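Local coordinates for beta-1,4-galactanase (Humicola insolens, PDB 1HJQ), which hydrolyses the beta-1,4-galactosidic linkages of type I arabinogalactans as a family 53 glycoside hydrolase, at residues N181-D186 with A219-D224; V20-V25 with K30-I35; S100-L105 with W150-R155. One frame throughout, in Å; residues are numbered along the deposited sequence.

Contact 1: N181-D186 with A219-D224; sequences NGWNWD and ASATLD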
loop_
_atom_site.group_PDB
_atom_site.type_symbol
_atom_site.label_atom_id
_atom_site.label_comp_id
_atom_site.label_asym_id
_atom_site.label_seq_id
_atom_site.Cartn_x
_atom_site.Cartn_y
_atom_site.Cartn_z
ATOM N N ASN A 181 7.113 0.073 8.840
ATOM C CA ASN A 181 8.080 -0.702 9.622
ATOM C C ASN A 181 7.608 -2.084 10.070
ATOM O O ASN A 181 7.722 -2.428 11.239
ATOM C CB ASN A 181 8.518 0.087 10.853
ATOM C CG ASN A 181 9.335 1.308 10.501
ATOM O OD1 ASN A 181 10.053 1.323 9.500
ATOM N ND2 ASN A 181 9.248 2.334 11.329
ATOM N N GLY A 182 7.093 -2.876 9.137
ATOM C CA GLY A 182 6.617 -4.204 9.466
ATOM C C GLY A 182 7.673 -5.083 10.090
ATOM O O GLY A 182 7.348 -6.095 10.706
ATOM N N TRP A 183 8.941 -4.710 9.929
ATOM C CA TRP A 183 10.046 -5.480 10.504
ATOM C C TRP A 183 10.136 -5.240 12.004
ATOM O O TRP A 183 10.640 -6.078 12.740
ATOM C CB TRP A 183 11.391 -5.104 9.854
ATOM C CG TRP A 183 11.736 -3.642 9.931
ATOM C CD1 TRP A 183 11.494 -2.698 8.983
ATOM C CD2 TRP A 183 12.324 -2.952 11.043
ATOM N NE1 TRP A 183 11.890 -1.460 9.429
ATOM C CE2 TRP A 183 12.403 -1.586 10.692
ATOM C CE3 TRP A 183 12.787 -3.355 12.304
ATOM C CZ2 TRP A 183 12.928 -0.614 11.557
ATOM C CZ3 TRP A 183 13.310 -2.385 13.168
ATOM C CH2 TRP A 183 13.374 -1.032 12.786
ATOM N N ASN A 184 9.654 -4.093 12.459
ATOM C CA ASN A 184 9.700 -3.775 13.878
ATOM C C ASN A 184 8.477 -4.335 14.609
ATOM O O ASN A 184 7.404 -3.731 14.590
ATOM C CB ASN A 184 9.756 -2.266 14.074
ATOM C CG ASN A 184 10.090 -1.890 15.491
ATOM O OD1 ASN A 184 9.575 -2.489 16.437
ATOM N ND2 ASN A 184 10.952 -0.895 15.652
ATOM N N TRP A 185 8.648 -5.479 15.266
ATOM C CA TRP A 185 7.551 -6.119 15.973
ATOM C C TRP A 185 7.013 -5.333 17.172
ATOM O O TRP A 185 5.803 -5.324 17.413
ATOM C CB TRP A 185 7.974 -7.523 16.412
ATOM C CG TRP A 185 7.129 -8.097 17.517
ATOM C CD1 TRP A 185 7.536 -8.397 18.785
ATOM C CD2 TRP A 185 5.725 -8.388 17.465
ATOM N NE1 TRP A 185 6.474 -8.856 19.529
ATOM C CE2 TRP A 185 5.349 -8.859 18.747
ATOM C CE3 TRP A 185 4.747 -8.295 16.463
ATOM C CZ2 TRP A 185 4.032 -9.235 19.054
ATOM C CZ3 TRP A 185 3.434 -8.670 16.768
ATOM C CH2 TRP A 185 3.092 -9.135 18.054
ATOM N N ASP A 186 7.899 -4.686 17.927
ATOM C CA ASP A 186 7.460 -3.916 19.080
ATOM C C ASP A 186 6.489 -2.833 18.636
ATOM O O ASP A 186 5.520 -2.542 19.340
ATOM C CB ASP A 186 8.643 -3.276 19.806
ATOM C CG ASP A 186 9.604 -4.306 20.384
ATOM O OD1 ASP A 186 9.127 -5.350 20.889
ATOM O OD2 ASP A 186 10.835 -4.064 20.336
ATOM N N ALA A 219 19.091 -0.164 8.860
ATOM C CA ALA A 219 19.744 -1.457 8.687
ATOM C C ALA A 219 19.002 -2.537 9.465
ATOM O O ALA A 219 19.282 -3.724 9.316
ATOM C CB ALA A 219 21.198 -1.379 9.150
ATOM N N SER A 220 18.048 -2.115 10.287
ATOM C CA SER A 220 17.261 -3.030 11.112
ATOM C C SER A 220 16.193 -3.812 10.361
ATOM O O SER A 220 15.682 -4.802 10.869
ATOM C CB SER A 220 16.592 -2.259 12.248
ATOM O OG SER A 220 17.558 -1.617 13.057
ATOM N N ALA A 221 15.853 -3.364 9.158
ATOM C CA ALA A 221 14.825 -4.022 8.353
ATOM C C ALA A 221 15.278 -5.355 7.749
ATOM O O ALA A 221 15.210 -5.554 6.534
ATOM C CB ALA A 221 14.362 -3.079 7.247
ATOM N N THR A 222 15.730 -6.270 8.599
ATOM C CA THR A 222 16.187 -7.575 8.136
ATOM C C THR A 222 15.012 -8.463 7.747
ATOM O O THR A 222 13.920 -8.355 8.310
ATOM C CB THR A 222 16.993 -8.298 9.226
ATOM O OG1 THR A 222 16.149 -8.548 10.351
ATOM C CG2 THR A 222 18.166 -7.445 9.675
ATOM N N LEU A 223 15.233 -9.340 6.779
ATOM C CA LEU A 223 14.186 -10.250 6.346
ATOM C C LEU A 223 13.717 -11.082 7.536
ATOM O O LEU A 223 12.536 -11.395 7.649
ATOM C CB LEU A 223 14.717 -11.165 5.244
ATOM C CG LEU A 223 15.139 -10.451 3.956
ATOM C CD1 LEU A 223 15.888 -11.420 3.050
ATOM C CD2 LEU A 223 13.896 -9.893 3.247
ATOM N N ASP A 224 14.645 -11.437 8.421
ATOM C CA ASP A 224 14.330 -12.230 9.605
ATOM C C ASP A 224 13.357 -11.512 10.533
ATOM O O ASP A 224 12.397 -12.112 11.015
ATOM C CB ASP A 224 15.606 -12.563 10.382
ATOM C CG ASP A 224 16.288 -13.828 9.887
ATOM O OD1 ASP A 224 15.819 -14.438 8.902
ATOM O OD2 ASP A 224 17.303 -14.219 10.494
#
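Trp183 and Ala221 mark the closest approach of the two backbones, CA to CA 5.4 Å. Residues 181-184 form a type I beta turn, closed by a bond from Asn184 N to Asn181 O, while Ala221 sits at the centre of an inverse gamma turn. Each segment then runs into a helix, with Asn184 and Thr222 as N-caps: Asn184 OD1 accepts from Thr187 N; the Thr222 side chain likewise caps a backbone N just past the segment, and its OG1 also bonds to Ser225 OG. These are the loops that follow strands 174-179 and 208-212 of the eight-stranded TIM barrel, and the Trp183 side chain lies about 9 Å from that of Glu135, the probable proton donor. The indole lies flat over the second loop. Ala221 CA stands over the five-membered ring, 3.6 Å from its centroid and 18° off the normal; Ser220 CB lies 3.8 Å from the centroid of the six-membered ring, so two CH-pi contacts share one face. Ala221 CB also meets Trp183 CD1 at 3.4 Å. With chi1 at 56°, Trp183 CG lies between its own N and carbonyl carbon, and the opposite face turns to Asn181 CB and Asn184 CB. A weak bond joins Trp183 NE1 to Asn181 OD1 (3.3 Å, 123°).

Contact 2: V20-V25 with K30-I35; sequences VRYKNV and KPLEYI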
loop_
_atom_site.group_PDB
_atom_site.type_symbol
_atom_site.label_atom_id
_atom_site.label_comp_id
_atom_site.label_asym_id
_atom_site.label_seq_id
_atom_site.Cartn_x
_atom_site.Cartn_y
_atom_site.Cartn_z
ATOM N N VAL A 20 4.595 10.207 -20.897
ATOM C CA VAL A 20 5.276 8.925 -20.757
ATOM C C VAL A 20 4.611 7.786 -21.522
ATOM O O VAL A 20 3.393 7.682 -21.553
ATOM C CB VAL A 20 5.362 8.499 -19.281
ATOM C CG1 VAL A 20 5.945 7.097 -19.179
ATOM C CG2 VAL A 20 6.211 9.494 -18.502
ATOM N N ARG A 21 5.425 6.931 -22.130
ATOM C CA ARG A 21 4.926 5.769 -22.862
ATOM C C ARG A 21 5.616 4.526 -22.320
ATOM O O ARG A 21 6.843 4.482 -22.220
ATOM C CB ARG A 21 5.216 5.904 -24.352
ATOM C CG ARG A 21 4.492 7.059 -25.005
ATOM C CD ARG A 21 3.003 6.812 -25.074
ATOM N NE ARG A 21 2.461 7.433 -26.275
ATOM C CZ ARG A 21 2.308 8.740 -26.428
ATOM N NH1 ARG A 21 2.648 9.559 -25.440
ATOM N NH2 ARG A 21 1.851 9.226 -27.576
ATOM N N TYR A 22 4.826 3.520 -21.974
ATOM C CA TYR A 22 5.365 2.283 -21.422
ATOM C C TYR A 22 5.432 1.151 -22.435
ATOM O O TYR A 22 4.618 1.069 -23.355
ATOM C CB TYR A 22 4.517 1.844 -20.231
ATOM C CG TYR A 22 4.567 2.801 -19.063
ATOM C CD1 TYR A 22 5.727 2.926 -18.284
ATOM C CD2 TYR A 22 3.462 3.598 -18.742
ATOM C CE1 TYR A 22 5.787 3.819 -17.216
ATOM C CE2 TYR A 22 3.511 4.501 -17.671
ATOM C CZ TYR A 22 4.678 4.607 -16.912
ATOM O OH TYR A 22 4.733 5.500 -15.867
ATOM N N LYS A 23 6.406 0.272 -22.254
ATOM C CA LYS A 23 6.583 -0.878 -23.130
ATOM C C LYS A 23 7.010 -2.048 -22.260
ATOM O O LYS A 23 7.550 -1.844 -21.176
ATOM C CB LYS A 23 7.685 -0.611 -24.161
ATOM C CG LYS A 23 7.565 0.705 -24.922
ATOM C CD LYS A 23 8.086 1.888 -24.115
ATOM C CE LYS A 23 7.908 3.174 -24.900
ATOM N NZ LYS A 23 8.468 4.346 -24.185
ATOM N N ASN A 24 6.769 -3.270 -22.719
ATOM C CA ASN A 24 7.209 -4.425 -21.952
ATOM C C ASN A 24 8.710 -4.552 -22.213
ATOM O O ASN A 24 9.311 -3.647 -22.797
ATOM C CB ASN A 24 6.463 -5.696 -22.379
ATOM C CG ASN A 24 6.460 -5.912 -23.887
ATOM O OD1 ASN A 24 7.406 -5.545 -24.590
ATOM N ND2 ASN A 24 5.398 -6.535 -24.385
ATOM N N VAL A 25 9.318 -5.658 -21.794
ATOM C CA VAL A 25 10.762 -5.847 -21.985
ATOM C C VAL A 25 11.192 -5.837 -23.442
ATOM O O VAL A 25 12.350 -5.576 -23.751
ATOM C CB VAL A 25 11.276 -7.198 -21.424
ATOM C CG1 VAL A 25 12.572 -6.982 -20.651
ATOM C CG2 VAL A 25 10.230 -7.847 -20.570
ATOM N N LYS A 30 2.253 -0.261 -24.903
ATOM C CA LYS A 30 0.865 -0.593 -24.564
ATOM C C LYS A 30 0.536 0.086 -23.238
ATOM O O LYS A 30 1.428 0.607 -22.561
ATOM C CB LYS A 30 0.655 -2.108 -24.395
ATOM C CG LYS A 30 1.776 -2.988 -24.899
ATOM C CD LYS A 30 2.153 -4.003 -23.841
ATOM C CE LYS A 30 1.490 -5.344 -24.067
ATOM N NZ LYS A 30 2.354 -6.254 -24.875
ATOM N N PRO A 31 -0.750 0.104 -22.858
ATOM C CA PRO A 31 -1.150 0.730 -21.591
ATOM C C PRO A 31 -0.533 -0.077 -20.448
ATOM O O PRO A 31 -0.535 -1.313 -20.485
ATOM C CB PRO A 31 -2.668 0.632 -21.620
ATOM C CG PRO A 31 -2.993 0.630 -23.100
ATOM C CD PRO A 31 -1.927 -0.281 -23.657
ATOM N N LEU A 32 -0.011 0.616 -19.440
ATOM C CA LEU A 32 0.652 -0.030 -18.308
ATOM C C LEU A 32 -0.059 -1.248 -17.710
ATOM O O LEU A 32 0.573 -2.282 -17.469
ATOM C CB LEU A 32 0.915 1.003 -17.211
ATOM C CG LEU A 32 1.815 0.597 -16.042
ATOM C CD1 LEU A 32 3.148 0.104 -16.560
ATOM C CD2 LEU A 32 2.018 1.791 -15.116
ATOM N N GLU A 33 -1.366 -1.145 -17.474
ATOM C CA GLU A 33 -2.089 -2.265 -16.883
ATOM C C GLU A 33 -1.828 -3.581 -17.621
ATOM O O GLU A 33 -1.821 -4.647 -17.003
ATOM C CB GLU A 33 -3.605 -1.985 -16.808
ATOM C CG GLU A 33 -4.318 -1.783 -18.144
ATOM C CD GLU A 33 -4.371 -0.325 -18.569
ATOM O OE1 GLU A 33 -3.329 0.364 -18.478
ATOM O OE2 GLU A 33 -5.453 0.130 -19.002
ATOM N N TYR A 34 -1.600 -3.519 -18.931
ATOM C CA TYR A 34 -1.344 -4.734 -19.697
ATOM C C TYR A 34 0.096 -5.203 -19.580
ATOM O O TYR A 34 0.359 -6.407 -19.562
ATOM C CB TYR A 34 -1.753 -4.539 -21.156
ATOM C CG TYR A 34 -3.243 -4.371 -21.277
ATOM C CD1 TYR A 34 -3.813 -3.111 -21.474
ATOM C CD2 TYR A 34 -4.096 -5.463 -21.107
ATOM C CE1 TYR A 34 -5.197 -2.944 -21.496
ATOM C CE2 TYR A 34 -5.479 -5.308 -21.125
ATOM C CZ TYR A 34 -6.022 -4.046 -21.320
ATOM O OH TYR A 34 -7.389 -3.893 -21.342
ATOM N N ILE A 35 1.030 -4.265 -19.484
ATOM C CA ILE A 35 2.427 -4.639 -19.304
ATOM C C ILE A 35 2.544 -5.311 -17.938
ATOM O O ILE A 35 3.323 -6.247 -17.764
ATOM C CB ILE A 35 3.357 -3.420 -19.325
ATOM C CG1 ILE A 35 3.366 -2.804 -20.724
ATOM C CG2 ILE A 35 4.762 -3.830 -18.903
ATOM C CD1 ILE A 35 4.111 -1.502 -20.807
HETATM O O HOH W 1 1.848 3.345 -22.544
#
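Tyr22 meets three residues of 30-35 at once. Its carbonyl O accepts from Lys30 N at 3.1 Å, with an N-H...O angle of 157° and the donor tilted 24° from the carbonyl plane. Leu32 CD1 lies over one face of the phenol ring, 4.2 Å from the centroid, in a CH-pi contact, and Leu32 CD2 reaches Tyr22 CE2. Tyr22 CB touches Ile35 CD1 at 3.4 Å; Ile35 CG1 lies beside its own backbone N and the chain is extended beyond it (chi2 173°), which lays CD1 against the peptide between Tyr22 and Lys23. A water accepts from Tyr22 N at 3.0 Å and donates to Lys30 O at 2.8 Å, a second link between the backbones beside the direct one. Asn24 ND2 and Lys30 NZ, both donors, draw together around Glu38 OE1, which takes a hydrogen bond from the amide and a salt bridge from the ammonium group. Farther out, Asn24 OD1 accepts from Asn26 N and Gln28 N, holding the turn that joins the segments. Val20 CG1 covers the other face of the Tyr22 ring, Phe316 meets that ring edge-to-face, and Tyr22 OH bonds to Ala299 O. The arrangement belongs to the long first beta-alpha connection of a TIM barrel, which carries helix 12-17 and folds back on the first turn of helix 32-38.

Contact 3: S100-L105 with W150-R155; sequences SDINNL and WYNIAR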
loop_
_atom_site.group_PDB
_atom_site.type_symbol
_atom_site.label_atom_id
_atom_site.label_comp_id
_atom_site.label_asym_id
_atom_site.label_seq_id
_atom_site.Cartn_x
_atom_site.Cartn_y
_atom_site.Cartn_z
ATOM N N SER A 100 -14.139 18.744 14.072
ATOM C CA SER A 100 -13.161 18.878 15.146
ATOM C C SER A 100 -13.504 18.085 16.400
ATOM O O SER A 100 -12.794 18.184 17.398
ATOM C CB SER A 100 -13.027 20.343 15.544
ATOM O OG SER A 100 -13.122 21.184 14.414
ATOM N N ASP A 101 -14.604 17.343 16.389
ATOM C CA ASP A 101 -14.955 16.539 17.558
ATOM C C ASP A 101 -15.010 15.092 17.094
ATOM O O ASP A 101 -15.434 14.805 15.971
ATOM C CB ASP A 101 -16.292 16.976 18.181
ATOM C CG ASP A 101 -17.453 16.860 17.226
ATOM O OD1 ASP A 101 -17.616 17.743 16.363
ATOM O OD2 ASP A 101 -18.205 15.878 17.334
ATOM N N ILE A 102 -14.573 14.190 17.967
ATOM C CA ILE A 102 -14.491 12.778 17.642
ATOM C C ILE A 102 -15.743 12.135 17.081
ATOM O O ILE A 102 -15.650 11.274 16.203
ATOM C CB ILE A 102 -14.012 11.952 18.855
ATOM C CG1 ILE A 102 -13.593 10.556 18.391
ATOM C CG2 ILE A 102 -15.116 11.865 19.907
ATOM C CD1 ILE A 102 -12.478 10.556 17.356
ATOM N N ASN A 103 -16.913 12.538 17.566
ATOM C CA ASN A 103 -18.141 11.938 17.069
ATOM C C ASN A 103 -18.437 12.361 15.637
ATOM O O ASN A 103 -18.813 11.537 14.804
ATOM C CB ASN A 103 -19.324 12.302 17.960
ATOM C CG ASN A 103 -20.617 11.698 17.461
ATOM O OD1 ASN A 103 -20.766 10.474 17.419
ATOM N ND2 ASN A 103 -21.558 12.554 17.059
ATOM N N ASN A 104 -18.273 13.647 15.351
ATOM C CA ASN A 104 -18.525 14.146 14.007
ATOM C C ASN A 104 -17.442 13.730 13.024
ATOM O O ASN A 104 -17.744 13.381 11.889
ATOM C CB ASN A 104 -18.669 15.669 14.015
ATOM C CG ASN A 104 -20.062 16.119 14.424
ATOM O OD1 ASN A 104 -21.068 15.576 13.948
ATOM N ND2 ASN A 104 -20.130 17.121 15.295
ATOM N N LEU A 105 -16.184 13.761 13.455
ATOM C CA LEU A 105 -15.081 13.367 12.584
ATOM C C LEU A 105 -15.273 11.915 12.163
ATOM O O LEU A 105 -15.149 11.574 10.985
ATOM C CB LEU A 105 -13.741 13.519 13.306
ATOM C CG LEU A 105 -12.527 13.048 12.500
ATOM C CD1 LEU A 105 -12.435 13.836 11.202
ATOM C CD2 LEU A 105 -11.264 13.228 13.316
ATOM N N TRP A 150 -5.419 6.613 21.586
ATOM C CA TRP A 150 -5.897 5.280 21.276
ATOM C C TRP A 150 -7.412 5.164 21.182
ATOM O O TRP A 150 -7.929 4.491 20.289
ATOM C CB TRP A 150 -5.347 4.304 22.312
ATOM C CG TRP A 150 -3.846 4.301 22.348
ATOM C CD1 TRP A 150 -3.043 4.584 23.422
ATOM C CD2 TRP A 150 -2.967 3.980 21.261
ATOM N NE1 TRP A 150 -1.720 4.454 23.070
ATOM C CE2 TRP A 150 -1.644 4.086 21.750
ATOM C CE3 TRP A 150 -3.169 3.609 19.920
ATOM C CZ2 TRP A 150 -0.525 3.833 20.945
ATOM C CZ3 TRP A 150 -2.061 3.359 19.119
ATOM C CH2 TRP A 150 -0.752 3.472 19.637
ATOM N N TYR A 151 -8.129 5.814 22.095
ATOM C CA TYR A 151 -9.581 5.744 22.060
ATOM C C TYR A 151 -10.099 6.324 20.755
ATOM O O TYR A 151 -10.844 5.668 20.038
ATOM C CB TYR A 151 -10.213 6.506 23.226
ATOM C CG TYR A 151 -11.725 6.437 23.194
ATOM C CD1 TYR A 151 -12.390 5.254 23.509
ATOM C CD2 TYR A 151 -12.494 7.537 22.794
ATOM C CE1 TYR A 151 -13.780 5.158 23.427
ATOM C CE2 TYR A 151 -13.893 7.447 22.708
ATOM C CZ TYR A 151 -14.524 6.252 23.029
ATOM O OH TYR A 151 -15.898 6.139 22.961
ATOM N N ASN A 152 -9.703 7.557 20.449
ATOM C CA ASN A 152 -10.156 8.197 19.219
ATOM C C ASN A 152 -9.811 7.361 17.995
ATOM O O ASN A 152 -10.615 7.255 17.071
ATOM C CB ASN A 152 -9.551 9.599 19.067
ATOM C CG ASN A 152 -10.167 10.620 20.023
ATOM O OD1 ASN A 152 -11.245 10.398 20.588
ATOM N ND2 ASN A 152 -9.488 11.756 20.194
ATOM N N ILE A 153 -8.622 6.764 17.988
ATOM C CA ILE A 153 -8.186 5.949 16.854
ATOM C C ILE A 153 -9.094 4.743 16.602
ATOM O O ILE A 153 -9.627 4.577 15.495
ATOM C CB ILE A 153 -6.732 5.451 17.044
ATOM C CG1 ILE A 153 -5.781 6.651 17.098
ATOM C CG2 ILE A 153 -6.336 4.540 15.904
ATOM C CD1 ILE A 153 -4.361 6.301 17.473
ATOM N N ALA A 154 -9.277 3.911 17.623
ATOM C CA ALA A 154 -10.116 2.725 17.473
ATOM C C ALA A 154 -11.507 3.175 17.060
ATOM O O ALA A 154 -12.215 2.501 16.308
ATOM C CB ALA A 154 -10.174 1.950 18.780
ATOM N N ARG A 155 -11.873 4.341 17.569
ATOM C CA ARG A 155 -13.159 4.965 17.311
ATOM C C ARG A 155 -13.230 5.310 15.816
ATOM O O ARG A 155 -14.193 4.986 15.120
ATOM C CB ARG A 155 -13.244 6.217 18.185
ATOM C CG ARG A 155 -14.572 6.883 18.254
ATOM C CD ARG A 155 -15.632 6.039 18.934
ATOM N NE ARG A 155 -16.910 6.683 18.687
ATOM C CZ ARG A 155 -17.345 7.750 19.346
ATOM N NH1 ARG A 155 -16.615 8.281 20.321
ATOM N NH2 ARG A 155 -18.480 8.329 18.981
#
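Ile102 and Asn152 bring together the first turns of helices 102-123 and 150-165, successive outer helices of the TIM barrel that follow strands 75-80 and 129-132; Ile102 CA and Asn152 CA are 6.5 Å apart. The larger share of the contact is van der Waals. Ile102 CG1 points away from its backbone N (chi1 -165°) and lies against the Asn152 amide, and Ile102 CD1 packs on Asn152 CB at 3.5 Å. The Arg155 chain covers another flank: its methylene CG meets Ile102 CG1 at 3.8 Å, and NH1 approaches Ile102 CG2 obliquely. Leu156, one residue further along helix 150-165, also touches Ile102. Polar approach is looser. Arg155, bent at chi2, carries its guanidinium across the first turn of helix 102-123 to Asn103, whose OD1 comes to the guanidinium edge, 3.5 Å from NH2, with the amide and guanidinium planes 39° apart. Asn152 ND2 bonds to Leu144 O in the loop before its helix, which fixes the amide's rotation and leaves OD1 on the Ile102 side. Within 100-105 the helix start is capped. The carboxylate of the N-cap residue Asp101 takes two bonds from Asn104: OD2 accepts the backbone N at 3.0 Å, met from above the carboxylate plane, and OD1 accepts ND2 at 2.8 Å and 162° through its syn lone pair.

Overall arrangement
Along the chain the order is contact 2, contact 3, contact 1, one after another without interleaving. All three lie at the starts of outer helices of one TIM barrel: helix 32-38 in contact 2, helices 102-123 and 150-165 in contact 3, helices 185-198 and 223-237 in contact 1. Contacts 1 and 3 lie on nearby parts of the ring, nearest atoms about 9 Å apart although their centres are about 30 Å apart, and helix 150-165 precedes helix 185-198. Contact 2 lies across the chain's centre from contact 3, their centres about 43 Å apart. Contact 1 alone approaches the probable catalytic glutamates, while the other two join peripheral elements away from them.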